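Side-chain contacts in B-type flagellar hook-associated protein 2 (Pseudomonas aeruginosa, PDB 5FHY), which caps the distal end of the growing flagellar filament, promoting flagellin polymerisation there and preventing exported subunits from leaking away unassembled: residues T122-G127 with I184-V189; V134-S139 with S144-A149; L67-S70 with K75-A78; L180-A185 with S190-G195. All coordinates share one frame; numbering follows the deposited sequence.

Contact 1 (T122-G127 with I184-V189)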
loop_
_atom_site.group_PDB
_atom_site.type_symbol
_atom_site.label_atom_id
_atom_site.label_comp_id
_atom_site.label_asym_id
_atom_site.label_seq_id
_atom_site.Cartn_x
_atom_site.Cartn_y
_atom_site.Cartn_z
ATOM N N THR B 122 -15.030 6.659 53.656
ATOM C CA THR B 122 -14.937 5.650 52.608
ATOM C C THR B 122 -15.491 4.300 53.046
ATOM O O THR B 122 -15.429 3.325 52.297
ATOM C CB THR B 122 -13.484 5.451 52.141
ATOM O OG1 THR B 122 -12.682 5.003 53.241
ATOM C CG2 THR B 122 -12.920 6.746 51.595
ATOM N N LYS B 123 -16.046 4.244 54.252
ATOM C CA LYS B 123 -16.561 2.987 54.769
ATOM C C LYS B 123 -18.028 2.856 54.389
ATOM O O LYS B 123 -18.859 3.665 54.795
ATOM C CB LYS B 123 -16.385 2.907 56.285
ATOM C CG LYS B 123 -16.618 1.525 56.872
ATOM C CD LYS B 123 -15.465 0.586 56.566
ATOM C CE LYS B 123 -15.831 -0.862 56.858
ATOM N NZ LYS B 123 -16.143 -1.618 55.614
ATOM N N THR B 124 -18.341 1.829 53.610
ATOM C CA THR B 124 -19.717 1.569 53.217
ATOM C C THR B 124 -20.403 0.669 54.238
ATOM O O THR B 124 -19.745 -0.118 54.917
ATOM C CB THR B 124 -19.790 0.916 51.826
ATOM O OG1 THR B 124 -18.917 -0.221 51.782
ATOM C CG2 THR B 124 -19.387 1.910 50.741
ATOM N N GLY B 125 -21.722 0.800 54.353
ATOM C CA GLY B 125 -22.498 -0.068 55.220
ATOM C C GLY B 125 -23.444 0.673 56.145
ATOM O O GLY B 125 -23.329 1.885 56.307
ATOM N N ASP B 126 -24.388 -0.050 56.740
ATOM C CA ASP B 126 -25.313 0.536 57.706
ATOM C C ASP B 126 -24.587 0.996 58.972
ATOM O O ASP B 126 -23.773 0.264 59.531
ATOM C CB ASP B 126 -26.406 -0.471 58.083
ATOM C CG ASP B 126 -27.384 -0.729 56.951
ATOM O OD1 ASP B 126 -27.743 0.228 56.234
ATOM O OD2 ASP B 126 -27.788 -1.900 56.777
ATOM N N GLY B 127 -24.902 2.204 59.431
ATOM C CA GLY B 127 -24.392 2.697 60.700
ATOM C C GLY B 127 -23.015 3.336 60.670
ATOM O O GLY B 127 -22.533 3.827 61.690
ATOM N N ILE B 184 -25.835 -6.174 51.587
ATOM C CA ILE B 184 -24.388 -6.126 51.420
ATOM C C ILE B 184 -23.811 -4.831 51.988
ATOM O O ILE B 184 -24.338 -3.746 51.752
ATOM C CB ILE B 184 -24.004 -6.285 49.934
ATOM C CG1 ILE B 184 -24.675 -5.211 49.076
ATOM C CG2 ILE B 184 -24.421 -7.657 49.428
ATOM C CD1 ILE B 184 -24.222 -5.216 47.629
ATOM N N ALA B 185 -22.714 -4.949 52.727
ATOM C CA ALA B 185 -22.141 -3.800 53.427
ATOM C C ALA B 185 -21.106 -3.098 52.567
ATOM O O ALA B 185 -20.547 -2.072 52.952
ATOM C CB ALA B 185 -21.528 -4.230 54.750
ATOM N N SER B 186 -20.843 -3.681 51.407
ATOM C CA SER B 186 -19.906 -3.126 50.449
ATOM C C SER B 186 -20.323 -3.571 49.055
ATOM O O SER B 186 -21.017 -4.575 48.904
ATOM C CB SER B 186 -18.481 -3.579 50.763
ATOM O OG SER B 186 -17.618 -3.375 49.659
ATOM N N ASN B 187 -19.910 -2.828 48.036
ATOM C CA ASN B 187 -20.292 -3.164 46.671
ATOM C C ASN B 187 -19.319 -4.171 46.079
ATOM O O ASN B 187 -19.447 -4.579 44.923
ATOM C CB ASN B 187 -20.368 -1.906 45.809
ATOM C CG ASN B 187 -21.480 -0.978 46.245
ATOM O OD1 ASN B 187 -22.583 -1.423 46.561
ATOM N ND2 ASN B 187 -21.198 0.318 46.271
ATOM N N SER B 188 -18.342 -4.561 46.889
ATOM C CA SER B 188 -17.456 -5.666 46.561
ATOM C C SER B 188 -17.727 -6.803 47.533
ATOM O O SER B 188 -17.239 -6.787 48.661
ATOM C CB SER B 188 -15.992 -5.238 46.643
ATOM O OG SER B 188 -15.641 -4.402 45.559
ATOM N N VAL B 189 -18.497 -7.794 47.101
ATOM C CA VAL B 189 -18.885 -8.876 47.993
ATOM C C VAL B 189 -18.358 -10.218 47.516
ATOM O O VAL B 189 -18.110 -10.411 46.327
ATOM C CB VAL B 189 -20.404 -8.958 48.139
ATOM C CG1 VAL B 189 -20.911 -7.750 48.893
ATOM C CG2 VAL B 189 -21.058 -9.068 46.772
#
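Thr124 grips Ala185 through a single hydroxyl: OG1 donates to Ala185 O at 2.7 Å, reaching the acceptor in the carbonyl plane, on a lone pair, with a C=O...donor angle of 135°. Ser186 CA lies 3.3 Å from Thr124 OG1, with its CB close behind. The whole contact buries only 160 Å², most of it at Thr124 and Ala185. Not every short approach here is attractive: Thr124 O and Ala185 O, both acceptors, stand 2.9 Å apart. Gly125 N, though near Ala185 O, meets it at too poor an angle to bond; the backbone of Gly125 is hydrogen-bonded to that of Thr45. The contact thus joins two loops, the one after strand 114-121 and the turn between strands 180-184 and 188-190, so that the part of the chain carrying the hook IN motif meets the part belonging to the FliD C-terminal family. Within that turn Ser186 OG, anti to its own nitrogen (chi1 163°), accepts from Ser188 N at 3.1 Å, an ST turn. Toward solvent the contact loosens: the side chains of Lys123 and Asp126, both exposed, do not come into contact with 184-189.

Contact 2 (V134-S139 with S144-A149)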
loop_
_atom_site.group_PDB
_atom_site.type_symbol
_atom_site.label_atom_id
_atom_site.label_comp_id
_atom_site.label_asym_id
_atom_site.label_seq_id
_atom_site.Cartn_x
_atom_site.Cartn_y
_atom_site.Cartn_z
ATOM N N VAL B 134 -18.654 18.108 69.951
ATOM C CA VAL B 134 -17.919 19.344 70.215
ATOM C C VAL B 134 -17.998 19.792 71.674
ATOM O O VAL B 134 -19.087 19.985 72.214
ATOM C CB VAL B 134 -18.435 20.505 69.345
ATOM C CG1 VAL B 134 -17.706 21.798 69.712
ATOM C CG2 VAL B 134 -18.272 20.191 67.863
ATOM N N SER B 135 -16.839 19.962 72.303
ATOM C CA SER B 135 -16.748 20.620 73.603
ATOM C C SER B 135 -16.191 22.027 73.402
ATOM O O SER B 135 -15.038 22.192 73.014
ATOM C CB SER B 135 -15.867 19.827 74.570
ATOM O OG SER B 135 -16.500 18.630 74.984
ATOM N N ASP B 136 -17.006 23.039 73.676
ATOM C CA ASP B 136 -16.634 24.419 73.374
ATOM C C ASP B 136 -16.267 25.212 74.625
ATOM O O ASP B 136 -17.061 25.315 75.558
ATOM C CB ASP B 136 -17.781 25.119 72.635
ATOM C CG ASP B 136 -17.425 26.527 72.194
ATOM O OD1 ASP B 136 -16.223 26.855 72.159
ATOM O OD2 ASP B 136 -18.352 27.306 71.885
ATOM N N ASP B 137 -15.059 25.769 74.644
ATOM C CA ASP B 137 -14.602 26.544 75.795
ATOM C C ASP B 137 -15.372 27.858 75.911
ATOM O O ASP B 137 -15.350 28.508 76.954
ATOM C CB ASP B 137 -13.099 26.823 75.711
ATOM C CG ASP B 137 -12.264 25.566 75.857
ATOM O OD1 ASP B 137 -12.789 24.559 76.376
ATOM O OD2 ASP B 137 -11.079 25.590 75.465
ATOM N N GLY B 138 -16.041 28.248 74.830
ATOM C CA GLY B 138 -16.866 29.443 74.822
ATOM C C GLY B 138 -16.082 30.716 74.585
ATOM O O GLY B 138 -16.634 31.815 74.610
ATOM N N SER B 139 -14.786 30.563 74.345
ATOM C CA SER B 139 -13.909 31.701 74.118
ATOM C C SER B 139 -12.674 31.265 73.341
ATOM O O SER B 139 -12.230 30.123 73.451
ATOM C CB SER B 139 -13.507 32.347 75.446
ATOM O OG SER B 139 -12.780 31.441 76.260
ATOM N N SER B 144 -18.740 30.409 67.411
ATOM C CA SER B 144 -18.891 29.281 68.314
ATOM C C SER B 144 -18.262 28.032 67.707
ATOM O O SER B 144 -18.325 27.829 66.498
ATOM C CB SER B 144 -20.369 29.046 68.626
ATOM O OG SER B 144 -20.547 27.881 69.409
ATOM N N LEU B 145 -17.654 27.197 68.543
ATOM C CA LEU B 145 -17.103 25.934 68.070
ATOM C C LEU B 145 -18.211 24.890 68.053
ATOM O O LEU B 145 -18.132 23.890 67.341
ATOM C CB LEU B 145 -15.936 25.474 68.949
ATOM C CG LEU B 145 -15.117 24.272 68.463
ATOM C CD1 LEU B 145 -14.154 24.685 67.358
ATOM C CD2 LEU B 145 -14.366 23.625 69.617
ATOM N N SER B 146 -19.246 25.139 68.849
ATOM C CA SER B 146 -20.346 24.194 69.018
ATOM C C SER B 146 -21.194 23.993 67.757
ATOM O O SER B 146 -21.874 22.974 67.624
ATOM C CB SER B 146 -21.241 24.646 70.172
ATOM O OG SER B 146 -21.790 25.925 69.913
ATOM N N GLN B 147 -21.157 24.948 66.832
ATOM C CA GLN B 147 -21.997 24.851 65.640
ATOM C C GLN B 147 -21.388 23.910 64.599
ATOM O O GLN B 147 -21.921 23.767 63.498
ATOM C CB GLN B 147 -22.252 26.234 65.025
ATOM C CG GLN B 147 -21.020 27.005 64.594
ATOM C CD GLN B 147 -21.366 28.348 63.968
ATOM O OE1 GLN B 147 -22.495 28.565 63.526
ATOM N NE2 GLN B 147 -20.394 29.252 63.925
ATOM N N LEU B 148 -20.279 23.266 64.952
ATOM C CA LEU B 148 -19.680 22.258 64.083
ATOM C C LEU B 148 -20.108 20.857 64.503
ATOM O O LEU B 148 -19.628 19.865 63.958
ATOM C CB LEU B 148 -18.155 22.363 64.094
ATOM C CG LEU B 148 -17.511 23.603 63.473
ATOM C CD1 LEU B 148 -16.008 23.409 63.364
ATOM C CD2 LEU B 148 -18.116 23.915 62.111
ATOM N N ALA B 149 -21.023 20.780 65.465
ATOM C CA ALA B 149 -21.488 19.489 65.951
ATOM C C ALA B 149 -22.426 18.865 64.925
ATOM O O ALA B 149 -23.123 19.568 64.196
ATOM C CB ALA B 149 -22.180 19.635 67.308
#
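Strand 130-136 runs past the loop and 3-10 segment of 144-149 at nearly even spacing, with Val134 CA 5.6 Å from Ser146 CA and Asp136 CA 5.5 Å from Leu145 CA. Val134 and Asp136, alternate residues of the strand, both point their side chains toward that loop. Val134 supplies the apolar half. Its CG1 is placed anti to the backbone nitrogen (chi1 176°) and lies 3.8 Å from Leu145 CG, also packing beside the Leu145 carbonyl, while CG2 rests against Ala149 CB at 4.0 Å and, more distantly, Leu148 CB. The valine thereby lies against the residues flanking the 3-10 segment 146-148. Leu145 continues along the strand: its CD2 lies near Ser135 O, and its CB meets Asp136 OD1 at 3.5 Å, the two side chains crossing obliquely. The Leu145 side chain also touches Phe62. Asp136 forms the polar half. OD1 accepts from Gly138 N at 3.0 Å, an Asx turn in which the donor stands above the carboxylate plane, 78° out of it. OD2 faces the other segment and takes two weak bonds, from Leu145 N at 3.4 Å (N-H...acceptor angle 152°) and from Ser144 OG. That hydroxyl in turn accepts from Ser146 N, an ST turn at the entry to the 3-10 segment. One carboxylate therefore serves both ends of the connection: the shorter, straighter bond closes the Asx turn, and two weak ones link OD2 to the returning chain, which suggests that its negative charge is spread over several modest donors, with no cationic side chain of either segment beside it.

Contact 3 (L67-S70 with K75-A78); sequences LNIS and KLPA
Ile69 and Leu76 meet through their side-chain torsions: in Ile69 the CG2 methyl is anti to the backbone nitrogen, while in Leu76 CG is anti to the carbonyl carbon (chi1 -84°) and chi2, at 67°, then carries CD2 to 3.9 Å from Ile69 CG2. The two side chains cross at an angle. Leu76 also folds over the backbone, its CB 3.1 Å and its CD1 3.3 Å from Ile69 O. That oxygen is the acceptor for Leu76 N at 2.8 Å, with the donor almost in line with the carbonyl (C=O...donor angle 170°). Next along the hairpin of strands 65-71 and 74-81, Ser70 and Lys75 form an antiparallel non-hydrogen-bonded pair, CA to CA 4.3 Å. Their side chains lie on one face, where Ser70 CB touches the lysine chain near its root. Beyond Leu76 the register slips by one residue, where strand 74-81 is interrupted, and Asn68 CA lies nearest Ala78 CA, at 5.0 Å. At this slip Asn68 OD1 approaches Ala78 CB at 3.3 Å, and a water donates both to Asn68 OD1 and to Leu76 O, at 2.6 Å from the latter. On the other face, Leu67 and Ile69 pack on helix 88-98 through Met91 and Ile95; Leu76, buried against Ile69, probably extends the apolar layer there, within the hook IN motif. The chemistry divides by face: hydrocarbon contacts probably shield the direct Leu76 N bond on the Ile69 side, whereas on the side of Asn68 and Lys75 Leu76 O is satisfied by water, which also ties it to the Asn68 amide.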
loop_
_atom_site.group_PDB
_atom_site.type_symbol
_atom_site.label_atom_id
_atom_site.label_comp_id
_atom_site.label_asym_id
_atom_site.label_seq_id
_atom_site.Cartn_x
_atom_site.Cartn_y
_atom_site.Cartn_z
ATOM N N LEU B 67 -12.535 18.656 69.163
ATOM C CA LEU B 67 -13.377 17.943 68.205
ATOM C C LEU B 67 -13.160 16.435 68.280
ATOM O O LEU B 67 -12.046 15.952 68.078
ATOM C CB LEU B 67 -13.113 18.413 66.770
ATOM C CG LEU B 67 -13.513 19.820 66.322
ATOM C CD1 LEU B 67 -13.599 19.874 64.804
ATOM C CD2 LEU B 67 -14.814 20.263 66.962
ATOM N N ASN B 68 -14.220 15.693 68.578
ATOM C CA ASN B 68 -14.145 14.238 68.553
ATOM C C ASN B 68 -15.000 13.699 67.421
ATOM O O ASN B 68 -16.230 13.752 67.470
ATOM C CB ASN B 68 -14.583 13.632 69.887
ATOM C CG ASN B 68 -13.623 13.952 71.015
ATOM O OD1 ASN B 68 -12.540 13.374 71.107
ATOM N ND2 ASN B 68 -14.015 14.876 71.883
ATOM N N ILE B 69 -14.332 13.169 66.404
ATOM C CA ILE B 69 -15.000 12.709 65.198
ATOM C C ILE B 69 -14.961 11.190 65.149
ATOM O O ILE B 69 -13.919 10.585 65.378
ATOM C CB ILE B 69 -14.341 13.297 63.932
ATOM C CG1 ILE B 69 -14.399 14.826 63.957
ATOM C CG2 ILE B 69 -14.999 12.748 62.674
ATOM C CD1 ILE B 69 -13.646 15.482 62.817
ATOM N N SER B 70 -16.104 10.571 64.887
ATOM C CA SER B 70 -16.154 9.120 64.791
ATOM C C SER B 70 -17.040 8.689 63.636
ATOM O O SER B 70 -17.913 9.434 63.199
ATOM C CB SER B 70 -16.660 8.509 66.101
ATOM O OG SER B 70 -17.828 9.174 66.556
ATOM N N LYS B 75 -13.136 5.543 66.168
ATOM C CA LYS B 75 -13.033 6.901 66.678
ATOM C C LYS B 75 -11.768 7.533 66.115
ATOM O O LYS B 75 -10.750 6.860 65.963
ATOM C CB LYS B 75 -13.018 6.909 68.208
ATOM C CG LYS B 75 -14.309 6.393 68.826
ATOM C CD LYS B 75 -14.305 6.494 70.340
ATOM C CE LYS B 75 -14.259 7.931 70.824
ATOM N NZ LYS B 75 -14.342 8.034 72.308
ATOM N N LEU B 76 -11.825 8.824 65.816
ATOM C CA LEU B 76 -10.636 9.549 65.377
ATOM C C LEU B 76 -9.920 10.117 66.596
ATOM O O LEU B 76 -10.538 10.284 67.645
ATOM C CB LEU B 76 -11.009 10.664 64.392
ATOM C CG LEU B 76 -11.179 10.303 62.909
ATOM C CD1 LEU B 76 -12.389 9.403 62.684
ATOM C CD2 LEU B 76 -11.290 11.559 62.045
ATOM N N PRO B 77 -8.614 10.400 66.469
ATOM C CA PRO B 77 -7.881 11.131 67.508
ATOM C C PRO B 77 -8.612 12.408 67.902
ATOM O O PRO B 77 -9.128 13.098 67.020
ATOM C CB PRO B 77 -6.545 11.449 66.840
ATOM C CG PRO B 77 -6.347 10.339 65.876
ATOM C CD PRO B 77 -7.718 9.941 65.390
ATOM N N ALA B 78 -8.682 12.701 69.196
ATOM C CA ALA B 78 -9.301 13.939 69.646
ATOM C C ALA B 78 -8.544 15.124 69.063
ATOM O O ALA B 78 -7.321 15.207 69.176
ATOM C CB ALA B 78 -9.322 14.005 71.163
HETATM O O HOH W 1 -12.511 11.238 69.114
#

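Contact 4 (L180-A185 with S190-G195); sequences LKRSIA and SDVIDG
Val192 and Arg182 carry nearly all of this contact, with 57 and 52 Å² covered respectively; Ser190 adds a little at the rim. The valine presents a single methyl. CG2 lies 3.5 Å above the guanidinium plane of Arg182 and over its centre, 3.5 Å from CZ and 3.6 Å from NH2, and it also reaches back to the arginine CG at 3.8 Å. This position, over the centre of the plane, marks a methyl seated on one face of the cation, a van der Waals contact and not a polar one. Two bends place the arginine: CG leaves anti to the backbone nitrogen (chi1 166°), then the chain turns at chi2 and chi3 so that the guanidinium turns along its own strand toward Ser183. There NH1 donates to Ser183 O at 3.2 Å, an imperfect bond, the donor being tilted 34° from the carbonyl plane, which probably restrains the head. Ser190 O approaches NH2 only obliquely, at 4.5 Å, while the hydroxyl of Ser190 is engaged by Ser197. A second subunit occupies the same neighbourhood: Thr110 O of that subunit accepts a weak bond from Arg182 NE, Asn112 of it packs on the arginine, and Asp194 forms a salt bridge to Arg92 of that chain. The Arg182-Val192 pair thus joins strand 180-184, outermost within this chain in a four-stranded antiparallel sheet, to the loop between strands 188-190 and 196-200 of a three-stranded one, where the FliD C-terminal family region of one subunit meets the hook IN region of another.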
loop_
_atom_site.group_PDB
_atom_site.type_symbol
_atom_site.label_atom_id
_atom_site.label_comp_id
_atom_site.label_asym_id
_atom_site.label_seq_id
_atom_site.Cartn_x
_atom_site.Cartn_y
_atom_site.Cartn_z
ATOM N N LEU B 180 -33.482 -14.895 46.524
ATOM C CA LEU B 180 -33.008 -14.752 47.895
ATOM C C LEU B 180 -32.262 -13.440 48.088
ATOM O O LEU B 180 -31.306 -13.149 47.377
ATOM C CB LEU B 180 -32.112 -15.930 48.267
ATOM C CG LEU B 180 -32.741 -17.302 48.031
ATOM C CD1 LEU B 180 -31.780 -18.410 48.431
ATOM C CD2 LEU B 180 -34.058 -17.415 48.788
ATOM N N LYS B 181 -32.699 -12.661 49.072
ATOM C CA LYS B 181 -32.114 -11.353 49.352
ATOM C C LYS B 181 -30.854 -11.426 50.202
ATOM O O LYS B 181 -30.786 -12.182 51.168
ATOM C CB LYS B 181 -33.140 -10.450 50.039
ATOM C CG LYS B 181 -34.205 -9.910 49.106
ATOM C CD LYS B 181 -35.232 -9.073 49.852
ATOM C CE LYS B 181 -36.183 -8.389 48.884
ATOM N NZ LYS B 181 -37.161 -7.506 49.578
ATOM N N ARG B 182 -29.871 -10.610 49.840
ATOM C CA ARG B 182 -28.642 -10.471 50.605
ATOM C C ARG B 182 -28.312 -8.996 50.787
ATOM O O ARG B 182 -28.060 -8.277 49.820
ATOM C CB ARG B 182 -27.483 -11.193 49.911
ATOM C CG ARG B 182 -26.089 -10.839 50.436
ATOM C CD ARG B 182 -25.899 -11.230 51.898
ATOM N NE ARG B 182 -24.645 -11.947 52.133
ATOM C CZ ARG B 182 -23.453 -11.365 52.249
ATOM N NH1 ARG B 182 -23.341 -10.048 52.139
ATOM N NH2 ARG B 182 -22.371 -12.100 52.463
ATOM N N SER B 183 -28.333 -8.545 52.034
ATOM C CA SER B 183 -27.908 -7.192 52.351
ATOM C C SER B 183 -26.389 -7.148 52.298
ATOM O O SER B 183 -25.724 -7.988 52.898
ATOM C CB SER B 183 -28.423 -6.777 53.729
ATOM O OG SER B 183 -27.935 -5.502 54.098
ATOM N N ILE B 184 -25.835 -6.174 51.587
ATOM C CA ILE B 184 -24.388 -6.126 51.420
ATOM C C ILE B 184 -23.811 -4.831 51.988
ATOM O O ILE B 184 -24.338 -3.746 51.752
ATOM C CB ILE B 184 -24.004 -6.285 49.934
ATOM C CG1 ILE B 184 -24.675 -5.211 49.076
ATOM C CG2 ILE B 184 -24.421 -7.657 49.428
ATOM C CD1 ILE B 184 -24.222 -5.216 47.629
ATOM N N ALA B 185 -22.714 -4.949 52.727
ATOM C CA ALA B 185 -22.141 -3.800 53.427
ATOM C C ALA B 185 -21.106 -3.098 52.567
ATOM O O ALA B 185 -20.547 -2.072 52.952
ATOM C CB ALA B 185 -21.528 -4.230 54.750
ATOM N N SER B 190 -18.197 -11.144 48.453
ATOM C CA SER B 190 -17.644 -12.452 48.142
ATOM C C SER B 190 -18.356 -13.572 48.885
ATOM O O SER B 190 -18.860 -13.382 49.990
ATOM C CB SER B 190 -16.153 -12.490 48.479
ATOM O OG SER B 190 -15.450 -11.445 47.830
ATOM N N ASP B 191 -18.380 -14.742 48.254
ATOM C CA ASP B 191 -18.965 -15.954 48.818
ATOM C C ASP B 191 -20.446 -15.821 49.208
ATOM O O ASP B 191 -20.927 -16.537 50.087
ATOM C CB ASP B 191 -18.138 -16.399 50.033
ATOM C CG ASP B 191 -16.713 -16.788 49.658
ATOM O OD1 ASP B 191 -16.367 -16.704 48.461
ATOM O OD2 ASP B 191 -15.938 -17.174 50.560
ATOM N N VAL B 192 -21.164 -14.910 48.556
ATOM C CA VAL B 192 -22.622 -14.917 48.629
ATOM C C VAL B 192 -23.057 -16.168 47.883
ATOM O O VAL B 192 -23.928 -16.914 48.327
ATOM C CB VAL B 192 -23.260 -13.660 48.014
ATOM C CG1 VAL B 192 -24.754 -13.880 47.796
ATOM C CG2 VAL B 192 -23.020 -12.455 48.908
ATOM N N ILE B 193 -22.434 -16.366 46.725
ATOM C CA ILE B 193 -22.367 -17.667 46.078
ATOM C C ILE B 193 -20.958 -18.191 46.332
ATOM O O ILE B 193 -19.984 -17.495 46.049
ATOM C CB ILE B 193 -22.652 -17.590 44.563
ATOM C CG1 ILE B 193 -23.898 -16.747 44.284
ATOM C CG2 ILE B 193 -22.830 -18.983 43.981
ATOM C CD1 ILE B 193 -24.203 -16.600 42.808
ATOM N N ASP B 194 -20.852 -19.403 46.874
ATOM C CA ASP B 194 -19.560 -19.972 47.272
ATOM C C ASP B 194 -18.519 -19.952 46.151
ATOM O O ASP B 194 -18.754 -20.469 45.060
ATOM C CB ASP B 194 -19.748 -21.411 47.772
ATOM C CG ASP B 194 -18.572 -21.902 48.602
ATOM O OD1 ASP B 194 -18.035 -21.107 49.402
ATOM O OD2 ASP B 194 -18.185 -23.081 48.451
ATOM N N GLY B 195 -17.372 -19.342 46.429
ATOM C CA GLY B 195 -16.264 -19.315 45.490
ATOM C C GLY B 195 -16.366 -18.225 44.442
ATOM O O GLY B 195 -15.500 -18.103 43.575
#

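In the fold
From the N terminus, contact 3 comes first, closing the short hairpin of strands 65-71 and 74-81. Contact 1 then opens after strand 114-121, and the long loop it closes at 184-189 encloses contact 2, a local closure following strand 130-136. Contacts 2 and 3 touch, Val134 CG2 lying 3.6 Å from Leu67 CD2, because strands 130-136 and 65-71 are neighbours in one sheet. Contact 4 opens at 180-185, before contact 1 has closed, and ends beyond it, so the two cross, sharing Ile184 and Ala185. Contacts 2 and 4 lie on opposite sides of the chain's centre, their centres about 44 Å apart; contact 1, near that centre, connects the two regions.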